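Local coordinates for 6-O-methylguanine DNA methyltransferase (PDB 2B6C), which is of unknown function but probably takes part in the repair of alkylated DNA, at residues 7-19 and 28-41. Sequence-based numbering, arbitrary orientation. Where two conformers were deposited one is given.
Sequences LQFQKNPETAAKM and VFAGIPAPERQALS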
loop_
_atom_site.group_PDB
_atom_site.type_symbol
_atom_site.label_atom_id
_atom_site.label_comp_id
_atom_site.label_asym_id
_atom_site.label_seq_id
_atom_site.Cartn_x
_atom_site.Cartn_y
_atom_site.Cartn_z
ATOM N N LEU B 7 -7.764 -11.516 -18.121
ATOM C CA LEU B 7 -6.834 -10.798 -18.977
ATOM C C LEU B 7 -6.345 -11.721 -20.092
ATOM O O LEU B 7 -5.960 -12.871 -19.845
ATOM C CB LEU B 7 -5.652 -10.335 -18.137
ATOM C CG LEU B 7 -5.028 -8.953 -18.254
ATOM C CD1 LEU B 7 -3.621 -9.111 -17.816
ATOM C CD2 LEU B 7 -5.089 -8.352 -19.642
ATOM N N GLN B 8 -6.401 -11.214 -21.321
ATOM C CA GLN B 8 -5.916 -11.925 -22.493
ATOM C C GLN B 8 -4.980 -11.042 -23.282
ATOM O O GLN B 8 -5.355 -9.966 -23.727
ATOM C CB GLN B 8 -7.058 -12.335 -23.396
ATOM C CG GLN B 8 -7.932 -13.396 -22.805
ATOM C CD GLN B 8 -8.264 -14.478 -23.805
ATOM O OE1 GLN B 8 -8.736 -15.552 -23.428
ATOM N NE2 GLN B 8 -8.001 -14.216 -25.093
ATOM N N PHE B 9 -3.751 -11.496 -23.446
ATOM C CA PHE B 9 -2.814 -10.737 -24.231
ATOM C C PHE B 9 -2.960 -11.079 -25.717
ATOM O O PHE B 9 -3.275 -12.211 -26.091
ATOM C CB PHE B 9 -1.386 -10.959 -23.765
ATOM C CG PHE B 9 -1.127 -10.505 -22.352
ATOM C CD1 PHE B 9 -0.645 -11.404 -21.407
ATOM C CD2 PHE B 9 -1.368 -9.187 -21.966
ATOM C CE1 PHE B 9 -0.400 -10.990 -20.093
ATOM C CE2 PHE B 9 -1.123 -8.764 -20.654
ATOM C CZ PHE B 9 -0.644 -9.666 -19.728
ATOM N N GLN B 10 -2.753 -10.062 -26.544
ATOM C CA GLN B 10 -2.701 -10.224 -27.983
ATOM C C GLN B 10 -1.298 -10.681 -28.380
ATOM O O GLN B 10 -0.301 -10.113 -27.934
ATOM C CB GLN B 10 -3.054 -8.898 -28.661
ATOM C CG GLN B 10 -3.799 -9.080 -29.962
ATOM C CD GLN B 10 -5.082 -9.908 -29.794
ATOM O OE1 GLN B 10 -5.374 -10.783 -30.616
ATOM N NE2 GLN B 10 -5.842 -9.641 -28.722
ATOM N N LYS B 11 -1.229 -11.708 -29.216
ATOM C CA LYS B 11 0.043 -12.280 -29.629
ATOM C C LYS B 11 0.814 -11.357 -30.585
ATOM O O LYS B 11 0.305 -10.925 -31.625
ATOM C CB LYS B 11 -0.176 -13.701 -30.193
ATOM C CG LYS B 11 1.011 -14.320 -30.940
ATOM C CD LYS B 11 1.312 -15.744 -30.446
ATOM C CE LYS B 11 2.391 -15.727 -29.339
ATOM N NZ LYS B 11 2.658 -17.066 -28.705
ATOM N N ASN B 12 2.029 -11.010 -30.182
ATOM C CA ASN B 12 2.934 -10.241 -31.026
ATOM C C ASN B 12 4.135 -11.120 -31.388
ATOM O O ASN B 12 5.114 -11.177 -30.643
ATOM C CB ASN B 12 3.355 -8.922 -30.361
ATOM C CG ASN B 12 4.331 -8.107 -31.226
ATOM O OD1 ASN B 12 4.992 -8.635 -32.149
ATOM N ND2 ASN B 12 4.418 -6.807 -30.938
ATOM N N PRO B 13 4.052 -11.806 -32.546
ATOM C CA PRO B 13 4.968 -12.884 -32.926
ATOM C C PRO B 13 6.429 -12.475 -33.010
ATOM O O PRO B 13 7.309 -13.276 -32.656
ATOM C CB PRO B 13 4.465 -13.319 -34.316
ATOM C CG PRO B 13 3.116 -12.771 -34.430
ATOM C CD PRO B 13 3.034 -11.557 -33.581
ATOM N N GLU B 14 6.695 -11.253 -33.469
ATOM C CA GLU B 14 8.076 -10.809 -33.630
ATOM C C GLU B 14 8.726 -10.485 -32.279
ATOM O O GLU B 14 9.876 -10.848 -32.021
ATOM C CB GLU B 14 8.162 -9.625 -34.601
ATOM C CG GLU B 14 7.867 -10.016 -36.077
ATOM C CD GLU B 14 8.808 -9.326 -37.104
ATOM O OE1 GLU B 14 9.898 -8.843 -36.692
ATOM O OE2 GLU B 14 8.465 -9.276 -38.320
ATOM N N THR B 15 7.978 -9.794 -31.422
ATOM C CA THR B 15 8.468 -9.465 -30.088
ATOM C C THR B 15 8.559 -10.739 -29.233
ATOM O O THR B 15 9.481 -10.893 -28.438
ATOM C CB THR B 15 7.574 -8.380 -29.427
ATOM O OG1 THR B 15 7.518 -7.226 -30.291
ATOM C CG2 THR B 15 8.131 -7.977 -28.073
ATOM N N ALA B 16 7.609 -11.651 -29.415
ATOM C CA ALA B 16 7.602 -12.917 -28.683
ATOM C C ALA B 16 8.857 -13.737 -28.994
ATOM O O ALA B 16 9.460 -14.279 -28.096
ATOM C CB ALA B 16 6.325 -13.738 -28.988
ATOM N N ALA B 17 9.234 -13.822 -30.267
ATOM C CA ALA B 17 10.444 -14.524 -30.689
ATOM C C ALA B 17 11.675 -14.001 -29.975
ATOM O O ALA B 17 12.527 -14.783 -29.581
ATOM C CB ALA B 17 10.629 -14.407 -32.196
ATOM N N LYS B 18 11.777 -12.675 -29.853
ATOM C CA LYS B 18 12.912 -12.032 -29.166
ATOM C C LYS B 18 12.930 -12.277 -27.679
ATOM O O LYS B 18 13.986 -12.548 -27.134
ATOM C CB LYS B 18 12.952 -10.520 -29.407
ATOM C CG LYS B 18 13.234 -10.151 -30.861
ATOM C CD LYS B 18 12.949 -8.685 -31.121
ATOM C CE LYS B 18 13.513 -8.309 -32.504
ATOM N NZ LYS B 18 12.892 -7.043 -33.002
HETATM N N MSE B 19 11.767 -12.170 -27.029
HETATM C CA MSE B 19 11.656 -12.450 -25.598
HETATM C C MSE B 19 11.940 -13.911 -25.290
HETATM O O MSE B 19 12.622 -14.234 -24.305
HETATM C CB MSE B 19 10.276 -12.048 -25.089
HETATM C CG MSE B 19 10.068 -10.553 -25.095
HETATM SE SE MSE B 19 8.226 -10.032 -24.698
HETATM C CE MSE B 19 8.332 -10.279 -22.662
ATOM N N VAL B 28 7.062 -20.287 -23.827
ATOM C CA VAL B 28 6.256 -19.654 -24.866
ATOM C C VAL B 28 5.942 -18.210 -24.388
ATOM O O VAL B 28 5.537 -18.005 -23.228
ATOM C CB VAL B 28 4.977 -20.511 -25.199
ATOM C CG1 VAL B 28 4.111 -19.883 -26.335
ATOM C CG2 VAL B 28 5.383 -21.917 -25.599
ATOM N N PHE B 29 6.142 -17.220 -25.264
ATOM C CA PHE B 29 5.782 -15.839 -24.958
ATOM C C PHE B 29 4.615 -15.352 -25.801
ATOM O O PHE B 29 4.427 -15.812 -26.950
ATOM C CB PHE B 29 6.983 -14.893 -25.168
ATOM C CG PHE B 29 7.923 -14.850 -23.989
ATOM C CD1 PHE B 29 8.893 -15.836 -23.825
ATOM C CD2 PHE B 29 7.808 -13.844 -23.025
ATOM C CE1 PHE B 29 9.773 -15.812 -22.679
ATOM C CE2 PHE B 29 8.665 -13.800 -21.906
ATOM C CZ PHE B 29 9.659 -14.776 -21.754
ATOM N N ALA B 30 3.857 -14.403 -25.258
ATOM C CA ALA B 30 2.831 -13.742 -26.055
ATOM C C ALA B 30 3.502 -12.613 -26.853
ATOM O O ALA B 30 3.066 -12.284 -27.930
ATOM C CB ALA B 30 1.703 -13.200 -25.174
ATOM N N GLY B 31 4.567 -12.038 -26.300
ATOM C CA GLY B 31 5.243 -10.913 -26.915
ATOM C C GLY B 31 4.806 -9.576 -26.353
ATOM O O GLY B 31 4.626 -8.619 -27.104
ATOM N N ILE B 32 4.665 -9.521 -25.026
ATOM C CA ILE B 32 4.254 -8.314 -24.314
ATOM C C ILE B 32 5.344 -7.855 -23.357
ATOM O O ILE B 32 5.444 -8.387 -22.244
ATOM C CB ILE B 32 2.982 -8.559 -23.450
ATOM C CG1 ILE B 32 1.912 -9.339 -24.226
ATOM C CG2 ILE B 32 2.425 -7.207 -22.930
ATOM C CD1 ILE B 32 1.307 -8.581 -25.407
ATOM N N PRO B 33 6.128 -6.841 -23.749
ATOM C CA PRO B 33 7.165 -6.359 -22.830
ATOM C C PRO B 33 6.566 -5.817 -21.514
ATOM O O PRO B 33 5.387 -5.456 -21.473
ATOM C CB PRO B 33 7.877 -5.263 -23.643
ATOM C CG PRO B 33 7.548 -5.647 -25.148
ATOM C CD PRO B 33 6.123 -6.101 -25.023
ATOM N N ALA B 34 7.386 -5.801 -20.466
ATOM C CA ALA B 34 6.977 -5.449 -19.102
ATOM C C ALA B 34 6.200 -4.131 -18.995
ATOM O O ALA B 34 5.098 -4.147 -18.446
ATOM C CB ALA B 34 8.152 -5.456 -18.154
ATOM N N PRO B 35 6.737 -3.002 -19.547
ATOM C CA PRO B 35 5.962 -1.759 -19.395
ATOM C C PRO B 35 4.583 -1.863 -20.015
ATOM O O PRO B 35 3.621 -1.407 -19.418
ATOM C CB PRO B 35 6.832 -0.693 -20.090
ATOM C CG PRO B 35 8.227 -1.286 -20.099
ATOM C CD PRO B 35 8.007 -2.768 -20.259
ATOM N N GLU B 36 4.468 -2.505 -21.171
ATOM C CA GLU B 36 3.170 -2.707 -21.783
ATOM C C GLU B 36 2.302 -3.650 -20.950
ATOM O O GLU B 36 1.117 -3.389 -20.756
ATOM C CB GLU B 36 3.342 -3.184 -23.216
ATOM C CG GLU B 36 3.841 -2.071 -24.130
ATOM C CD GLU B 36 5.156 -2.394 -24.791
ATOM O OE1 GLU B 36 5.162 -2.627 -26.025
ATOM O OE2 GLU B 36 6.181 -2.415 -24.063
ATOM N N ARG B 37 2.904 -4.720 -20.411
ATOM C CA ARG B 37 2.173 -5.707 -19.598
ATOM C C ARG B 37 1.587 -5.059 -18.346
ATOM O O ARG B 37 0.463 -5.360 -17.961
ATOM C CB ARG B 37 3.076 -6.892 -19.218
ATOM C CG ARG B 37 2.329 -8.083 -18.593
ATOM C CD ARG B 37 3.285 -8.997 -17.778
ATOM N NE ARG B 37 3.638 -8.411 -16.468
ATOM C CZ ARG B 37 4.869 -8.059 -16.084
ATOM N NH1 ARG B 37 5.058 -7.564 -14.874
ATOM N NH2 ARG B 37 5.920 -8.224 -16.882
ATOM N N GLN B 38 2.368 -4.168 -17.742
ATOM C CA GLN B 38 1.995 -3.469 -16.532
ATOM C C GLN B 38 0.845 -2.509 -16.789
ATOM O O GLN B 38 -0.097 -2.450 -16.008
ATOM C CB GLN B 38 3.205 -2.772 -15.933
ATOM C CG GLN B 38 4.208 -3.774 -15.303
ATOM C CD GLN B 38 5.621 -3.192 -15.104
ATOM O OE1 GLN B 38 5.812 -1.965 -15.135
ATOM N NE2 GLN B 38 6.614 -4.074 -14.918
ATOM N N ALA B 39 0.878 -1.798 -17.914
ATOM C CA ALA B 39 -0.229 -0.933 -18.294
ATOM C C ALA B 39 -1.489 -1.742 -18.624
ATOM O O ALA B 39 -2.603 -1.310 -18.320
ATOM C CB ALA B 39 0.173 0.002 -19.478
ATOM N N LEU B 40 -1.317 -2.918 -19.230
ATOM C CA LEU B 40 -2.457 -3.736 -19.659
ATOM C C LEU B 40 -3.124 -4.487 -18.499
ATOM O O LEU B 40 -4.314 -4.808 -18.538
ATOM C CB LEU B 40 -2.018 -4.731 -20.746
ATOM C CG LEU B 40 -1.329 -4.187 -22.019
ATOM C CD1 LEU B 40 -1.002 -5.344 -22.950
ATOM C CD2 LEU B 40 -2.148 -3.127 -22.760
ATOM N N SER B 41 -2.356 -4.751 -17.452
ATOM C CA SER B 41 -2.883 -5.425 -16.260
ATOM C C SER B 41 -3.232 -4.525 -15.054
ATOM O O SER B 41 -3.716 -5.010 -14.033
ATOM C CB SER B 41 -1.921 -6.528 -15.838
ATOM O OG SER B 41 -0.670 -5.960 -15.543
#
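Selenomethionine Met19 of helix 13-22 packs onto the loop that leads into helix 34-48. Its CB lies over one face of the Phe29 ring, 3.9 Å from the centroid and 18° off the normal, which meets the geometry of a CH-pi contact. CG continues from there with chi2 extended. SE then sits 3.8 Å from Gly31 CA, oblique to the ring in a Met-aromatic contact. A bend at chi3 (79°) brings CE back to the aromatic group, 3.6 Å from Phe29 CE2; CE also meets Ile32 O. One turn earlier, Ala16 N comes within 3.5 Å of Gly31 CA, and Gly31 has a positive phi, a backbone conformation that glycine readily adopts. Before the helix, Asn12 N donates to Ala30 O at 2.8 Å, nearly straight at 160°, and Lys11 NZ makes a hydrogen bond of 2.8 Å to Phe29 O. Nearer the N-terminus, the Phe9 ring brings CZ to 3.6 Å from Arg37 CG and lies obliquely against Ile32 CG1. Helix 69-81 packs beside both segments, and so beside helices 13-22 and 34-48, at the N-terminal end of the all-helical chain: Tyr71 stacks on Phe9, Glu70 accepts from the 30-32 backbone, and Arg37 NH1 forms a salt bridge with Asp77.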